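Putative curved DNA-binding protein (Chaetomium thermophilum var. thermophilum DSM 1495, PDB 4IPA) is an Arx1 with a methionine-aminopeptidase-like M24 fold, linked to ribosome biogenesis, and may bind DNA. Local coordinates at residues A[77-83]-A[119-125]; A[35-39]-A[63-68]. All coordinates share one frame; numbering follows the deposited sequence.

Contact 1: residues A[77-83]-A[119-125]; sequences TNKGFSH and QLGAQID
Gln119 lays its CG over one face of the His83 imidazole, a CH-pi contact with CG 3.9 Å from the ring centroid and 18° off the ring normal. The Gln119 amide is turned 45° from the ring. A chi1 of -161° sets CG of His83 opposite the backbone N, which brings the ring against Gln119 CG. Replacing His83 with an alanine would probably leave the aliphatic part of Gln119 without its ring partner and open a gap beside Ile130. The Phe81 ring, by contrast, turns from strand 119-124 onto Asp61 and Glu65 of helix 53-69, and the His83 carbonyl O lies in plane at its edge. At the corner after Phe81, Ser82 N and His83 N both donate to Gly121 O, at 2.9 and 3.2 Å, arriving from the same face of its carbonyl plane. Gly121 N returns a bond to His83 O (3.0 Å). Further along, Gly80 N donates to Gln123 O at 2.9 Å, and Asp125 N to Asn78 O at 2.8 Å. The Gln123 side chain, bent at chi2, folds back over Gly80; its NE2 donates to a water that also bonds Phe81 O, while OE1 accepts from Gly126 N. A second water joins Asn78 N to Asp125 OD1, and Asp125 OD2 pairs with Lys28. Two residues facing Gly121 make a classic beta bulge, here interrupting the antiparallel pairing of an edge strand with the central strand of a three-stranded sheet in the M24 fold.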
loop_
_atom_site.group_PDB
_atom_site.type_symbol
_atom_site.label_atom_id
_atom_site.label_comp_id
_atom_site.label_asym_id
_atom_site.label_seq_id
_atom_site.Cartn_x
_atom_site.Cartn_y
_atom_site.Cartn_z
ATOM N N THR A 77 -10.455 22.520 -8.789
ATOM C CA THR A 77 -10.384 21.067 -8.783
ATOM C C THR A 77 -9.713 20.564 -7.506
ATOM O O THR A 77 -8.523 20.803 -7.305
ATOM C CB THR A 77 -9.598 20.537 -10.002
ATOM O OG1 THR A 77 -10.215 20.990 -11.216
ATOM C CG2 THR A 77 -9.562 19.011 -9.987
ATOM N N ASN A 78 -10.480 19.887 -6.649
ATOM C CA ASN A 78 -9.942 19.274 -5.430
ATOM C C ASN A 78 -8.780 18.343 -5.737
ATOM O O ASN A 78 -8.758 17.689 -6.780
ATOM C CB ASN A 78 -11.022 18.483 -4.691
ATOM C CG ASN A 78 -12.209 19.347 -4.288
ATOM O OD1 ASN A 78 -12.038 20.479 -3.819
ATOM N ND2 ASN A 78 -13.422 18.819 -4.478
ATOM N N LYS A 79 -7.819 18.283 -4.827
ATOM C CA LYS A 79 -6.657 17.425 -4.997
ATOM C C LYS A 79 -5.865 17.462 -3.704
ATOM O O LYS A 79 -6.057 18.365 -2.897
ATOM C CB LYS A 79 -5.797 17.933 -6.149
ATOM C CG LYS A 79 -5.137 19.259 -5.845
ATOM C CD LYS A 79 -4.575 19.916 -7.089
ATOM C CE LYS A 79 -4.035 21.307 -6.763
ATOM N NZ LYS A 79 -3.345 21.915 -7.915
ATOM N N GLY A 80 -4.983 16.484 -3.506
ATOM C CA GLY A 80 -4.198 16.406 -2.288
ATOM C C GLY A 80 -3.507 15.061 -2.127
ATOM O O GLY A 80 -3.308 14.344 -3.108
ATOM N N PHE A 81 -3.129 14.728 -0.894
ATOM C CA PHE A 81 -2.563 13.414 -0.579
ATOM C C PHE A 81 -3.647 12.316 -0.606
ATOM O O PHE A 81 -4.755 12.526 -0.131
ATOM C CB PHE A 81 -1.950 13.421 0.829
ATOM C CG PHE A 81 -0.722 14.276 0.972
ATOM C CD1 PHE A 81 -0.818 15.667 0.995
ATOM C CD2 PHE A 81 0.531 13.692 1.118
ATOM C CE1 PHE A 81 0.316 16.455 1.143
ATOM C CE2 PHE A 81 1.669 14.482 1.265
ATOM C CZ PHE A 81 1.560 15.861 1.276
ATOM N N SER A 82 -3.324 11.147 -1.147
ATOM C CA SER A 82 -4.108 9.954 -0.869
ATOM C C SER A 82 -3.440 9.207 0.295
ATOM O O SER A 82 -4.035 8.334 0.907
ATOM C CB SER A 82 -4.208 9.042 -2.104
ATOM O OG SER A 82 -2.934 8.521 -2.474
ATOM N N HIS A 83 -2.197 9.566 0.608
ATOM C CA HIS A 83 -1.460 8.873 1.674
ATOM C C HIS A 83 -0.200 9.639 1.993
ATOM O O HIS A 83 0.582 9.948 1.086
ATOM C CB HIS A 83 -1.081 7.453 1.244
ATOM C CG HIS A 83 -0.743 6.529 2.378
ATOM N ND1 HIS A 83 0.481 6.546 3.023
ATOM C CD2 HIS A 83 -1.456 5.528 2.959
ATOM C CE1 HIS A 83 0.498 5.612 3.959
ATOM N NE2 HIS A 83 -0.667 4.980 3.945
ATOM N N GLN A 119 5.680 4.068 1.379
ATOM C CA GLN A 119 4.301 4.093 0.930
ATOM C C GLN A 119 3.803 5.522 1.002
ATOM O O GLN A 119 3.934 6.198 2.031
ATOM C CB GLN A 119 3.439 3.167 1.788
ATOM C CG GLN A 119 1.938 3.221 1.510
ATOM C CD GLN A 119 1.215 2.023 2.138
ATOM O OE1 GLN A 119 0.026 2.085 2.474
ATOM N NE2 GLN A 119 1.948 0.922 2.298
ATOM N N LEU A 120 3.241 5.982 -0.106
ATOM C CA LEU A 120 2.751 7.341 -0.188
ATOM C C LEU A 120 1.776 7.395 -1.339
ATOM O O LEU A 120 1.613 6.412 -2.053
ATOM C CB LEU A 120 3.916 8.303 -0.425
ATOM C CG LEU A 120 4.803 8.044 -1.641
ATOM C CD1 LEU A 120 4.241 8.731 -2.876
ATOM C CD2 LEU A 120 6.236 8.535 -1.359
ATOM N N GLY A 121 1.119 8.528 -1.524
ATOM C CA GLY A 121 0.244 8.666 -2.667
ATOM C C GLY A 121 -0.435 10.003 -2.815
ATOM O O GLY A 121 -0.570 10.770 -1.850
ATOM N N ALA A 122 -0.865 10.267 -4.046
ATOM C CA ALA A 122 -1.581 11.480 -4.385
ATOM C C ALA A 122 -3.009 11.204 -4.826
ATOM O O ALA A 122 -3.405 10.061 -5.076
ATOM C CB ALA A 122 -0.850 12.250 -5.485
ATOM N N GLN A 123 -3.740 12.296 -5.010
ATOM C CA GLN A 123 -5.183 12.292 -5.060
ATOM C C GLN A 123 -5.627 13.456 -5.969
ATOM O O GLN A 123 -5.292 14.611 -5.697
ATOM C CB GLN A 123 -5.630 12.514 -3.614
ATOM C CG GLN A 123 -7.040 12.504 -3.351
ATOM C CD GLN A 123 -7.688 13.819 -3.666
ATOM O OE1 GLN A 123 -8.301 13.960 -4.719
ATOM N NE2 GLN A 123 -7.586 14.793 -2.741
ATOM N N ILE A 124 -6.345 13.157 -7.054
ATOM C CA ILE A 124 -6.959 14.210 -7.889
ATOM C C ILE A 124 -8.475 14.054 -8.024
ATOM O O ILE A 124 -8.953 13.057 -8.555
ATOM C CB ILE A 124 -6.363 14.307 -9.323
ATOM C CG1 ILE A 124 -4.958 14.897 -9.296
ATOM C CG2 ILE A 124 -7.233 15.228 -10.193
ATOM C CD1 ILE A 124 -3.904 13.872 -9.276
ATOM N N ASP A 125 -9.208 15.066 -7.569
ATOM C CA ASP A 125 -10.668 15.101 -7.606
ATOM C C ASP A 125 -11.284 13.872 -6.960
ATOM O O ASP A 125 -12.304 13.362 -7.421
ATOM C CB ASP A 125 -11.194 15.286 -9.031
ATOM C CG ASP A 125 -12.702 15.581 -9.071
ATOM O OD1 ASP A 125 -13.213 16.264 -8.159
ATOM O OD2 ASP A 125 -13.378 15.138 -10.024
HETATM O O HOH W 1 -12.852 18.960 -7.855
HETATM O O HOH W 2 -6.442 14.765 0.016
#

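Contact 2: residues A[35-39]-A[63-68]; sequences ISEKV and LMEEEL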
loop_
_atom_site.group_PDB
_atom_site.type_symbol
_atom_site.label_atom_id
_atom_site.label_comp_id
_atom_site.label_asym_id
_atom_site.label_seq_id
_atom_site.Cartn_x
_atom_site.Cartn_y
_atom_site.Cartn_z
ATOM N N ILE A 35 2.304 11.443 -10.290
ATOM C CA ILE A 35 2.822 12.197 -9.160
ATOM C C ILE A 35 3.357 11.253 -8.085
ATOM O O ILE A 35 4.456 11.458 -7.578
ATOM C CB ILE A 35 1.779 13.158 -8.537
ATOM C CG1 ILE A 35 1.570 14.387 -9.430
ATOM C CG2 ILE A 35 2.252 13.627 -7.171
ATOM C CD1 ILE A 35 0.407 15.294 -9.005
ATOM N N SER A 36 2.595 10.217 -7.745
ATOM C CA SER A 36 3.017 9.315 -6.665
ATOM C C SER A 36 4.306 8.606 -7.034
ATOM O O SER A 36 5.186 8.467 -6.207
ATOM C CB SER A 36 1.946 8.275 -6.340
ATOM O OG SER A 36 0.671 8.871 -6.232
ATOM N N GLU A 37 4.420 8.160 -8.280
ATOM C CA GLU A 37 5.617 7.440 -8.689
ATOM C C GLU A 37 6.844 8.346 -8.703
ATOM O O GLU A 37 7.940 7.911 -8.360
ATOM C CB GLU A 37 5.425 6.744 -10.044
ATOM C CG GLU A 37 4.395 5.608 -10.004
ATOM C CD GLU A 37 4.207 4.933 -11.361
ATOM O OE1 GLU A 37 4.747 5.451 -12.369
ATOM O OE2 GLU A 37 3.527 3.881 -11.428
ATOM N N LYS A 38 6.651 9.604 -9.085
ATOM C CA LYS A 38 7.752 10.568 -9.089
ATOM C C LYS A 38 8.200 10.916 -7.664
ATOM O O LYS A 38 9.396 10.994 -7.393
ATOM C CB LYS A 38 7.383 11.830 -9.871
ATOM C CG LYS A 38 8.312 13.022 -9.613
ATOM C CD LYS A 38 8.187 14.081 -10.707
ATOM C CE LYS A 38 8.588 13.502 -12.077
ATOM N NZ LYS A 38 8.487 14.476 -13.220
ATOM N N VAL A 39 7.247 11.105 -6.748
ATOM C CA VAL A 39 7.608 11.363 -5.349
ATOM C C VAL A 39 8.247 10.126 -4.717
ATOM O O VAL A 39 9.165 10.232 -3.900
ATOM C CB VAL A 39 6.412 11.825 -4.489
ATOM C CG1 VAL A 39 6.843 11.981 -3.033
ATOM C CG2 VAL A 39 5.830 13.151 -5.030
ATOM N N LEU A 63 7.561 17.641 -1.352
ATOM C CA LEU A 63 7.553 17.301 -2.740
ATOM C C LEU A 63 6.191 17.034 -3.323
ATOM O O LEU A 63 5.936 17.423 -4.413
ATOM C CB LEU A 63 8.386 16.100 -2.950
ATOM C CG LEU A 63 9.745 16.598 -3.206
ATOM C CD1 LEU A 63 10.737 15.521 -2.888
ATOM C CD2 LEU A 63 9.691 16.914 -4.675
ATOM N N MET A 64 5.349 16.347 -2.583
ATOM C CA MET A 64 4.037 16.013 -3.008
ATOM C C MET A 64 3.215 17.249 -3.215
ATOM O O MET A 64 2.510 17.379 -4.170
ATOM C CB MET A 64 3.361 15.148 -1.975
ATOM C CG MET A 64 1.956 14.734 -2.293
ATOM S SD MET A 64 1.888 13.465 -3.546
ATOM C CE MET A 64 2.247 12.055 -2.599
ATOM N N GLU A 65 3.321 18.156 -2.286
ATOM C CA GLU A 65 2.576 19.397 -2.443
ATOM C C GLU A 65 3.056 20.214 -3.648
ATOM O O GLU A 65 2.238 20.720 -4.412
ATOM C CB GLU A 65 2.587 20.214 -1.158
ATOM C CG GLU A 65 1.847 19.540 -0.020
ATOM C CD GLU A 65 1.695 20.445 1.195
ATOM O OE1 GLU A 65 2.179 21.598 1.155
ATOM O OE2 GLU A 65 1.082 20.007 2.189
ATOM N N GLU A 66 4.369 20.323 -3.835
ATOM C CA GLU A 66 4.903 20.998 -5.019
ATOM C C GLU A 66 4.353 20.360 -6.298
ATOM O O GLU A 66 3.840 21.056 -7.180
ATOM C CB GLU A 66 6.435 20.956 -5.047
ATOM C CG GLU A 66 7.126 21.679 -3.893
ATOM C CD GLU A 66 8.614 21.317 -3.770
ATOM O OE1 GLU A 66 9.162 20.674 -4.696
ATOM O OE2 GLU A 66 9.238 21.673 -2.744
ATOM N N GLU A 67 4.467 19.037 -6.397
ATOM C CA GLU A 67 3.984 18.322 -7.579
ATOM C C GLU A 67 2.509 18.599 -7.778
ATOM O O GLU A 67 2.064 18.845 -8.899
ATOM C CB GLU A 67 4.226 16.817 -7.468
ATOM C CG GLU A 67 5.679 16.408 -7.571
ATOM C CD GLU A 67 6.329 16.916 -8.852
ATOM O OE1 GLU A 67 5.657 16.947 -9.907
ATOM O OE2 GLU A 67 7.511 17.300 -8.804
ATOM N N LEU A 68 1.758 18.576 -6.680
ATOM C CA LEU A 68 0.312 18.785 -6.732
ATOM C C LEU A 68 -0.022 20.186 -7.240
ATOM O O LEU A 68 -0.946 20.365 -8.028
ATOM C CB LEU A 68 -0.333 18.534 -5.356
ATOM C CG LEU A 68 -0.541 17.060 -4.985
ATOM C CD1 LEU A 68 -0.994 16.880 -3.563
ATOM C CD2 LEU A 68 -1.548 16.418 -5.942
#
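Ile35 reaches across to helix 63-68 and meets three of its residues with successive atoms. Its CB points toward that helix and forks: CG1 runs past Glu67 CB at 4.1 Å, while CG2, anti to the backbone N, drops against Met64 SD at 3.6 Å and also touches Glu67 CB. The tip, CD1, goes on to Leu68 CD2 (3.8 Å), the two side chains crossing at about a right angle. Ile35 and Glu67 instead slide past each other in opposite directions, and the carboxylate takes no part in this contact. One turn later Val39 repeats the approach on a smaller scale. Its CG2 packs on the helix backbone at Met64 CA, 3.9 Å away, and near Glu67 CG, whereas CG1 faces Leu63 CB at 4.4 Å. Met64 is bent at both chi2 (75°) and chi3 (80°), which brings its sulfur in to Ile35 CG2 and near Val39 CG2. At the outer margin the Lys38 chain crosses that of Glu67, with CD 3.8 Å from OE2. The Lys38 amine stays 5.0 Å from Glu67 OE1, too far for a salt bridge though opposite charge would still probably favour the pairing; Glu67 OE2 is engaged by Lys70. No hydrogen bond links the segments, so apolar contact carries the join. Their axes approach to 9.9 Å and run roughly antiparallel, at 141°. Both helices rest on the same sheet: Ile35 and Met64 touch Ala122, Val39 and Met64 touch Leu120, and Met64 also reaches Phe81, placing the helix pair across strands 79-88 and 115-124.

Overall arrangement
From the N terminus, helix 23-46 comes first, and contact 2 closes as helix 53-69 turns back against it. The chain then passes through a short loop into strand 79-88, and contact 1 closes when strand 115-124 pairs with it; 35 residues separate segments 77-83 and 119-125. The two closures lie in series, neither nesting nor crossing, yet their centres are only 9 Å apart. They meet where the helices lie on the sheet: Lys79 NZ, bound to Val71 O, probably also bonds Leu68 O, Ser36 OG probably accepts from Ala122 N, and Leu68 CD1 packs against Gly80. Together they tie a helical hairpin to the three-stranded sheet within one M24 family region.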